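Local coordinates for Ice-binding protein (Colwellia, PDB 3WP9) that binds to the surface of ice crystals, inhibits their growth and suppresses ice recrystallization, which may protect membranes from freezing injury, at residues M138-L144 with W165-T171; S178-I182 with N198-L202; G157-K161 with P217-Y221. All coordinates share one frame; numbering follows the deposited sequence.

Contact 1. Residues M138-L144 with W165-T171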
loop_
_atom_site.group_PDB
_atom_site.type_symbol
_atom_site.label_atom_id
_atom_site.label_comp_id
_atom_site.label_asym_id
_atom_site.label_seq_id
_atom_site.Cartn_x
_atom_site.Cartn_y
_atom_site.Cartn_z
ATOM N N MET A 138 8.695 -6.604 -4.321
ATOM C CA MET A 138 9.509 -5.526 -4.776
ATOM C C MET A 138 10.264 -4.929 -3.582
ATOM O O MET A 138 9.690 -4.292 -2.753
ATOM C CB MET A 138 8.662 -4.452 -5.493
ATOM C CG MET A 138 7.521 -5.055 -6.305
ATOM S SD MET A 138 8.082 -5.946 -7.726
ATOM C CE MET A 138 8.798 -4.688 -8.693
ATOM N N GLN A 139 11.570 -5.093 -3.598
ATOM C CA GLN A 139 12.418 -4.729 -2.435
ATOM C C GLN A 139 13.158 -3.472 -2.791
ATOM O O GLN A 139 14.114 -3.501 -3.570
ATOM C CB GLN A 139 13.431 -5.853 -2.137
ATOM C CG GLN A 139 12.709 -7.070 -1.732
ATOM C CD GLN A 139 13.644 -8.256 -1.652
ATOM O OE1 GLN A 139 14.723 -8.252 -2.236
ATOM N NE2 GLN A 139 13.265 -9.231 -0.886
ATOM N N ILE A 140 12.667 -2.325 -2.268
ATOM C CA ILE A 140 13.171 -1.028 -2.682
ATOM C C ILE A 140 13.873 -0.318 -1.497
ATOM O O ILE A 140 13.247 0.064 -0.534
ATOM C CB ILE A 140 12.019 -0.142 -3.268
ATOM C CG1 ILE A 140 11.455 -0.844 -4.506
ATOM C CG2 ILE A 140 12.540 1.256 -3.587
ATOM C CD1 ILE A 140 10.043 -0.338 -4.794
ATOM N N SER A 141 15.168 -0.107 -1.646
ATOM C CA SER A 141 15.898 0.511 -0.534
ATOM C C SER A 141 15.849 2.052 -0.521
ATOM O O SER A 141 16.088 2.731 0.534
ATOM C CB SER A 141 17.300 -0.096 -0.416
ATOM O OG SER A 141 18.119 0.535 -1.336
ATOM N N GLY A 142 15.456 2.632 -1.669
ATOM C CA GLY A 142 15.237 4.050 -1.820
ATOM C C GLY A 142 13.721 4.364 -1.701
ATOM O O GLY A 142 12.947 3.718 -0.960
ATOM N N ASN A 143 13.282 5.387 -2.473
ATOM C CA ASN A 143 11.890 5.808 -2.427
ATOM C C ASN A 143 11.227 5.239 -3.664
ATOM O O ASN A 143 11.933 4.945 -4.635
ATOM C CB ASN A 143 11.822 7.314 -2.576
ATOM C CG ASN A 143 12.682 8.014 -1.502
ATOM O OD1 ASN A 143 12.547 7.696 -0.330
ATOM N ND2 ASN A 143 13.591 8.863 -1.925
ATOM N N LEU A 144 9.939 5.089 -3.545
ATOM C CA LEU A 144 9.080 4.631 -4.702
ATOM C C LEU A 144 8.253 5.848 -5.172
ATOM O O LEU A 144 7.460 6.373 -4.390
ATOM C CB LEU A 144 8.232 3.484 -4.285
ATOM C CG LEU A 144 7.168 3.094 -5.332
ATOM C CD1 LEU A 144 7.902 2.703 -6.659
ATOM C CD2 LEU A 144 6.257 1.984 -4.686
ATOM N N TRP A 165 5.112 -4.260 -2.184
ATOM C CA TRP A 165 6.098 -3.196 -2.397
ATOM C C TRP A 165 6.657 -2.875 -1.028
ATOM O O TRP A 165 5.948 -2.347 -0.153
ATOM C CB TRP A 165 5.471 -1.925 -2.950
ATOM C CG TRP A 165 4.673 -2.119 -4.280
ATOM C CD1 TRP A 165 3.382 -2.449 -4.409
ATOM C CD2 TRP A 165 5.190 -1.858 -5.562
ATOM N NE1 TRP A 165 3.031 -2.423 -5.755
ATOM C CE2 TRP A 165 4.134 -2.066 -6.475
ATOM C CE3 TRP A 165 6.440 -1.458 -6.043
ATOM C CZ2 TRP A 165 4.316 -1.892 -7.844
ATOM C CZ3 TRP A 165 6.626 -1.268 -7.356
ATOM C CH2 TRP A 165 5.549 -1.501 -8.271
ATOM N N GLN A 166 7.887 -3.294 -0.849
ATOM C CA GLN A 166 8.620 -3.017 0.414
ATOM C C GLN A 166 9.542 -1.825 0.143
ATOM O O GLN A 166 10.484 -1.913 -0.609
ATOM C CB GLN A 166 9.399 -4.307 0.830
ATOM C CG GLN A 166 10.352 -4.062 2.018
ATOM C CD GLN A 166 11.767 -3.726 1.588
ATOM O OE1 GLN A 166 12.389 -4.451 0.741
ATOM N NE2 GLN A 166 12.308 -2.691 2.168
ATOM N N VAL A 167 9.222 -0.686 0.779
ATOM C CA VAL A 167 9.875 0.583 0.430
ATOM C C VAL A 167 10.493 1.117 1.720
ATOM O O VAL A 167 9.830 1.450 2.700
ATOM C CB VAL A 167 8.839 1.590 -0.123
ATOM C CG1 VAL A 167 9.541 2.867 -0.547
ATOM C CG2 VAL A 167 8.037 0.929 -1.328
ATOM N N ALA A 168 11.804 1.173 1.681
ATOM C CA ALA A 168 12.545 1.651 2.866
ATOM C C ALA A 168 12.528 3.163 3.025
ATOM O O ALA A 168 12.746 3.648 4.153
ATOM C CB ALA A 168 13.978 1.076 2.811
ATOM N N GLY A 169 12.288 3.918 1.920
ATOM C CA GLY A 169 12.088 5.376 1.917
ATOM C C GLY A 169 10.656 5.751 2.018
ATOM O O GLY A 169 9.921 5.199 2.877
ATOM N N TYR A 170 10.216 6.744 1.221
ATOM C CA TYR A 170 8.787 7.068 1.211
ATOM C C TYR A 170 8.228 6.463 -0.105
ATOM O O TYR A 170 8.953 6.164 -1.011
ATOM C CB TYR A 170 8.514 8.566 1.206
ATOM C CG TYR A 170 9.183 9.318 0.037
ATOM C CD1 TYR A 170 8.621 9.277 -1.245
ATOM C CD2 TYR A 170 10.353 10.035 0.193
ATOM C CE1 TYR A 170 9.195 9.936 -2.307
ATOM C CE2 TYR A 170 10.973 10.702 -0.866
ATOM C CZ TYR A 170 10.433 10.670 -2.138
ATOM O OH TYR A 170 11.040 11.255 -3.279
ATOM N N THR A 171 6.932 6.400 -0.150
ATOM C CA THR A 171 6.189 6.105 -1.428
ATOM C C THR A 171 5.368 7.374 -1.776
ATOM O O THR A 171 4.650 7.880 -0.885
ATOM C CB THR A 171 5.250 4.964 -1.138
ATOM O OG1 THR A 171 6.040 3.822 -0.824
ATOM C CG2 THR A 171 4.451 4.661 -2.408
#

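Contact 2. Residues S178-I182 with N198-L202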
loop_
_atom_site.group_PDB
_atom_site.type_symbol
_atom_site.label_atom_id
_atom_site.label_comp_id
_atom_site.label_asym_id
_atom_site.label_seq_id
_atom_site.Cartn_x
_atom_site.Cartn_y
_atom_site.Cartn_z
ATOM N N SER A 178 -2.931 5.335 -11.300
ATOM C CA SER A 178 -3.586 4.127 -10.786
ATOM C C SER A 178 -2.504 3.131 -10.341
ATOM O O SER A 178 -1.510 2.896 -11.098
ATOM C CB SER A 178 -4.398 3.502 -11.934
ATOM O OG SER A 178 -5.166 2.463 -11.369
ATOM N N PHE A 179 -2.665 2.722 -9.090
ATOM C CA PHE A 179 -1.639 1.918 -8.458
ATOM C C PHE A 179 -2.263 0.638 -7.903
ATOM O O PHE A 179 -3.411 0.633 -7.398
ATOM C CB PHE A 179 -0.908 2.763 -7.364
ATOM C CG PHE A 179 0.313 2.063 -6.783
ATOM C CD1 PHE A 179 1.574 2.248 -7.333
ATOM C CD2 PHE A 179 0.139 1.234 -5.661
ATOM C CE1 PHE A 179 2.706 1.609 -6.745
ATOM C CE2 PHE A 179 1.237 0.602 -5.096
ATOM C CZ PHE A 179 2.496 0.752 -5.667
ATOM N N GLU A 180 -1.449 -0.421 -7.936
ATOM C CA GLU A 180 -1.915 -1.738 -7.469
ATOM C C GLU A 180 -0.883 -2.351 -6.529
ATOM O O GLU A 180 0.316 -2.350 -6.849
ATOM C CB GLU A 180 -1.972 -2.709 -8.707
ATOM C CG GLU A 180 -2.869 -2.215 -9.880
ATOM C CD GLU A 180 -4.331 -2.431 -9.609
ATOM O OE1 GLU A 180 -4.722 -3.321 -8.796
ATOM O OE2 GLU A 180 -5.130 -1.694 -10.210
ATOM N N GLY A 181 -1.358 -2.890 -5.441
ATOM C CA GLY A 181 -0.517 -3.697 -4.605
ATOM C C GLY A 181 -0.471 -3.301 -3.143
ATOM O O GLY A 181 -1.155 -2.384 -2.696
ATOM N N ILE A 182 0.311 -4.096 -2.374
ATOM C CA ILE A 182 0.389 -3.899 -0.954
ATOM C C ILE A 182 1.609 -3.037 -0.725
ATOM O O ILE A 182 2.706 -3.429 -0.999
ATOM C CB ILE A 182 0.503 -5.291 -0.225
ATOM C CG1 ILE A 182 -0.704 -6.229 -0.640
ATOM C CG2 ILE A 182 0.639 -5.110 1.299
ATOM C CD1 ILE A 182 -2.071 -5.785 -0.271
ATOM N N ASN A 198 -5.669 0.247 -5.784
ATOM C CA ASN A 198 -6.279 -1.026 -5.394
ATOM C C ASN A 198 -5.223 -1.802 -4.650
ATOM O O ASN A 198 -4.215 -2.234 -5.250
ATOM C CB ASN A 198 -6.653 -1.796 -6.674
ATOM C CG ASN A 198 -7.810 -1.138 -7.398
ATOM O OD1 ASN A 198 -8.868 -0.937 -6.826
ATOM N ND2 ASN A 198 -7.575 -0.728 -8.671
ATOM N N GLY A 199 -5.387 -1.870 -3.344
ATOM C CA GLY A 199 -4.278 -2.244 -2.526
ATOM C C GLY A 199 -4.462 -1.907 -1.094
ATOM O O GLY A 199 -5.570 -1.640 -0.630
ATOM N N ARG A 200 -3.350 -2.000 -0.372
ATOM C CA ARG A 200 -3.355 -1.619 1.023
ATOM C C ARG A 200 -2.137 -0.675 1.256
ATOM O O ARG A 200 -1.067 -0.892 0.775
ATOM C CB ARG A 200 -3.229 -2.887 1.931
ATOM C CG ARG A 200 -4.405 -3.847 1.719
ATOM C CD ARG A 200 -4.277 -5.044 2.695
ATOM N NE ARG A 200 -5.305 -6.068 2.317
ATOM C CZ ARG A 200 -6.610 -5.970 2.599
ATOM N NH1 ARG A 200 -7.142 -4.962 3.325
ATOM N NH2 ARG A 200 -7.424 -6.944 2.175
ATOM N N LEU A 201 -2.425 0.387 2.010
ATOM C CA LEU A 201 -1.397 1.385 2.331
ATOM C C LEU A 201 -1.042 1.252 3.781
ATOM O O LEU A 201 -1.851 1.627 4.655
ATOM C CB LEU A 201 -1.973 2.791 2.050
ATOM C CG LEU A 201 -2.425 3.016 0.576
ATOM C CD1 LEU A 201 -2.936 4.466 0.450
ATOM C CD2 LEU A 201 -1.329 2.736 -0.466
ATOM N N LEU A 202 0.103 0.595 3.999
ATOM C CA LEU A 202 0.575 0.185 5.333
ATOM C C LEU A 202 1.864 0.928 5.628
ATOM O O LEU A 202 2.954 0.517 5.273
ATOM C CB LEU A 202 0.760 -1.379 5.382
ATOM C CG LEU A 202 -0.476 -2.159 4.889
ATOM C CD1 LEU A 202 -0.200 -3.679 4.834
ATOM C CD2 LEU A 202 -1.782 -1.833 5.580
#

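Contact 3. Residues G157-K161 with P217-Y221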
loop_
_atom_site.group_PDB
_atom_site.type_symbol
_atom_site.label_atom_id
_atom_site.label_comp_id
_atom_site.label_asym_id
_atom_site.label_seq_id
_atom_site.Cartn_x
_atom_site.Cartn_y
_atom_site.Cartn_z
ATOM N N GLY A 157 -4.208 -12.595 -15.052
ATOM C CA GLY A 157 -4.808 -13.110 -13.842
ATOM C C GLY A 157 -4.097 -12.547 -12.591
ATOM O O GLY A 157 -4.573 -12.782 -11.489
ATOM N N ALA A 158 -2.993 -11.823 -12.805
ATOM C CA ALA A 158 -2.239 -11.159 -11.683
ATOM C C ALA A 158 -3.230 -10.434 -10.781
ATOM O O ALA A 158 -4.164 -9.777 -11.290
ATOM C CB ALA A 158 -1.170 -10.232 -12.198
ATOM N N LEU A 159 -3.089 -10.631 -9.457
ATOM C CA LEU A 159 -3.878 -9.943 -8.443
ATOM C C LEU A 159 -2.996 -8.944 -7.650
ATOM O O LEU A 159 -1.868 -9.233 -7.292
ATOM C CB LEU A 159 -4.528 -10.894 -7.439
ATOM C CG LEU A 159 -5.469 -11.988 -8.005
ATOM C CD1 LEU A 159 -5.956 -12.869 -6.861
ATOM C CD2 LEU A 159 -6.668 -11.424 -8.790
ATOM N N ALA A 160 -3.570 -7.773 -7.424
ATOM C CA ALA A 160 -2.937 -6.704 -6.598
ATOM C C ALA A 160 -2.625 -7.213 -5.206
ATOM O O ALA A 160 -1.567 -6.863 -4.650
ATOM C CB ALA A 160 -3.851 -5.488 -6.545
ATOM N N LYS A 161 -3.484 -8.066 -4.636
ATOM C CA LYS A 161 -3.171 -8.610 -3.277
ATOM C C LYS A 161 -1.859 -9.429 -3.289
ATOM O O LYS A 161 -1.290 -9.710 -2.202
ATOM C CB LYS A 161 -4.335 -9.435 -2.714
ATOM C CG LYS A 161 -4.439 -10.836 -3.340
ATOM C CD LYS A 161 -5.324 -11.755 -2.545
ATOM C CE LYS A 161 -5.001 -13.196 -2.931
ATOM N NZ LYS A 161 -6.071 -14.173 -2.533
ATOM N N PRO A 217 -7.871 -4.688 -1.983
ATOM C CA PRO A 217 -7.646 -5.517 -3.180
ATOM C C PRO A 217 -8.523 -6.774 -3.103
ATOM O O PRO A 217 -8.826 -7.272 -2.035
ATOM C CB PRO A 217 -6.159 -5.876 -3.096
ATOM C CG PRO A 217 -5.882 -5.829 -1.605
ATOM C CD PRO A 217 -6.816 -4.870 -0.957
ATOM N N THR A 218 -8.975 -7.245 -4.231
ATOM C CA THR A 218 -9.965 -8.319 -4.073
ATOM C C THR A 218 -9.272 -9.663 -3.942
ATOM O O THR A 218 -8.081 -9.837 -4.328
ATOM C CB THR A 218 -10.988 -8.367 -5.189
ATOM O OG1 THR A 218 -10.272 -8.431 -6.419
ATOM C CG2 THR A 218 -11.940 -7.145 -5.094
ATOM N N GLU A 219 -10.041 -10.590 -3.366
ATOM C CA GLU A 219 -9.581 -11.955 -3.099
ATOM C C GLU A 219 -9.435 -12.764 -4.385
ATOM O O GLU A 219 -8.520 -13.564 -4.512
ATOM C CB GLU A 219 -10.525 -12.667 -2.109
ATOM C CG GLU A 219 -10.332 -12.282 -0.651
ATOM C CD GLU A 219 -8.853 -12.256 -0.233
ATOM O OE1 GLU A 219 -8.111 -13.203 -0.577
ATOM O OE2 GLU A 219 -8.420 -11.283 0.434
ATOM N N GLN A 220 -10.348 -12.563 -5.329
ATOM C CA GLN A 220 -10.258 -13.216 -6.648
ATOM C C GLN A 220 -10.933 -12.358 -7.722
ATOM O O GLN A 220 -11.672 -11.441 -7.391
ATOM C CB GLN A 220 -10.807 -14.657 -6.610
ATOM C CG GLN A 220 -12.055 -14.794 -5.756
ATOM C CD GLN A 220 -12.686 -16.159 -5.852
ATOM O OE1 GLN A 220 -12.003 -17.163 -6.049
ATOM N NE2 GLN A 220 -14.004 -16.207 -5.704
ATOM N N TYR A 221 -10.688 -12.697 -8.990
ATOM C CA TYR A 221 -10.887 -11.833 -10.178
ATOM C C TYR A 221 -12.058 -10.815 -10.208
ATOM O O TYR A 221 -13.166 -11.144 -10.651
ATOM C CB TYR A 221 -10.891 -12.710 -11.434
ATOM C CG TYR A 221 -10.135 -12.112 -12.607
ATOM C CD1 TYR A 221 -8.811 -11.656 -12.458
ATOM C CD2 TYR A 221 -10.737 -12.013 -13.878
ATOM C CE1 TYR A 221 -8.121 -11.107 -13.534
ATOM C CE2 TYR A 221 -10.052 -11.469 -14.961
ATOM C CZ TYR A 221 -8.751 -11.020 -14.783
ATOM O OH TYR A 221 -8.075 -10.492 -15.848
HETATM O O HOH W 1 -6.278 -8.357 -5.420
#

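Contact 1. Residues M138-L144 with W165-T171
Gln166 is held through both its backbone N and O by the neighbouring strand: its N gives a hydrogen bond to Met138 O (2.8 Å), and its O takes one from Ile140 N (2.8 Å). Ala168 N continues the pattern to Ile140 O. Past this point both chains turn, and Gly169 N bonds to Gly142 O. Leu144 N then meets Tyr170 O, so the pairing resumes with Leu144 beside Thr171.

One side chain joins in at the turn. Asn143 OD1 accepts Tyr170 N at 3.0 Å (159° at the hydrogen). With CG beside the backbone N (chi1 -56°), the Asn143 amide is laid over one face of the Tyr170 ring. Amide and ring are stacked with planes 12° apart, and Asn143 CG lies 3.2 Å from Tyr170 CE2, displaced toward the rim. Asn143 CB makes a CH-pi contact with the same face. A side chain on Gly169 would run into Asn143 OD1 and Gly142 O.

On the face that carries Met138, Ile140 and Leu144, the packing gathers round Trp165. Met138 CG sits over its six-membered ring, 4.0 Å from the centroid, and Met138 SD stands higher above that face as a more distant Met-aromatic contact. Ile140 CD1 meets the ring at its edge, in plane. The Leu144 side chain runs at about a right angle to that of Trp165 and touches its CE3 with CD2 (3.7 Å). On the face of Gln139 and Gln166, which helix 71-89 covers, Gln166 OE1 rests on Gln139 CA (3.2 Å). The amide nitrogens turn to that helix and just beyond: Gln166 NE2 to Tyr85 OH, Gln139 NE2 to Ala88 O and Arg91 O.

Such in-register parallel pairing, strand, turn and strand again, is the stacking of successive coils in a right-handed beta-helix.

Contact 2. Residues S178-I182 with N198-L202
Glu180 and Asn198 lie side by side and point the same way. Their carboxylate and amide planes are turned 32° apart. Asn198 ND2 gives a hydrogen bond to Glu180 OE2 at 3.0 Å. The bond leaves in the plane of the amide but reaches the syn side of OE2 from 33° out of the carboxylate plane. Glu180 OE1 rests against Asn198 CB (3.2 Å). Glu180 can do this because its chain bends at chi2 (-78°). Asn198 OD1 accepts from Asn215 ND2, so the amide is held from two ends.

Both chains turn a corner next, at Gly181 and Gly199, and the glycines stack as equivalent corners of adjoining coils in the right-handed beta-helix. Asn198 N to Phe179 O and Gly181 N to Asn198 O link the backbones before the corner. Arg200 N to Gly181 O (3.2 Å) links them after it. A side chain on Gly199 would strike Gly181 O.

Beyond the corner, Ile182 and Arg200 also run alongside each other. Ile182 CD1 packs on the extended Arg200 chain, nearest CG at 3.6 Å, while Arg200 NH1 bonds to Phe14 O. Ile182 CG2 crosses to Leu202 CD1 (3.9 Å).

Contact 3. Residues G157-K161 with P217-Y221
The Tyr221 ring meets Leu159 at its edge, with Leu159 CD2 near the ring plane and 4.3 Å from Tyr221 CD1. Gly157 CA lies 3.9 Å from Tyr221 CE1. The tyrosine is poorly ordered, so this end of the contact is only loosely defined. Leu159 also turns its other methyl, CD1, onto the backbone at Glu219 O.

The second flat group is the Glu219 carboxylate. Lys161 NZ reaches its OE1 on the syn side, 33° out of the carboxylate plane, in a salt bridge of 3.0 Å. The same ammonium bonds to Glu219 O at 3.2 Å, in the carbonyl plane and on a lone pair. Lys161 starts with CG between the backbone N and the carbonyl carbon (chi1 77°) and then runs extended. That course takes its CD past Thr218 O and across the glutamate at about a right angle. With an alanine at this place the Glu219 carboxylate would probably lose its charged mate and be freer to turn, and Glu219 O would lose the ammonium as a donor.

A water bridges the backbones: it accepts from Lys161 N (2.9 Å) and donates to Thr218 O (2.6 Å). Beside it, Pro217 CB and CG pack on Lys161 CB (4.0 Å from Pro217 CB), and Ala160 CB touches Pro217 CB more distantly.

There is no strand pairing here. The C-terminal segment, after the last strand, 213-215, lies along the loop between strands 152-155 and 163-167. The C-terminal tail thus packs against a loop that joins two strands of the beta-helix, through an ion pair, a bridging water and light apolar contacts.

Overall arrangement
Following the chain, 138-144 comes first. Next is 157-161, the first half of contact 3, before 165-171 completes contact 1. Contacts 1 and 3 therefore cross. Contact 2 opens at 178-182 and closes at 198-202, wholly inside the long loop that contact 3 ends at 217-221. Contact 1 joins neighbouring coils across two faces of the beta-helix, and contact 2 joins the second of these coils to the next, at the corner leading back to the sheet of 163-167. The two meet directly: Trp165 N probably bonds to Ile182 O, and Trp165 NE1 to Glu180 O. Contact 3 ties the C-terminal tail back to the same body. Ala160 packs on Glu180 and Asn198, and Pro217 on Gly199 and Arg200.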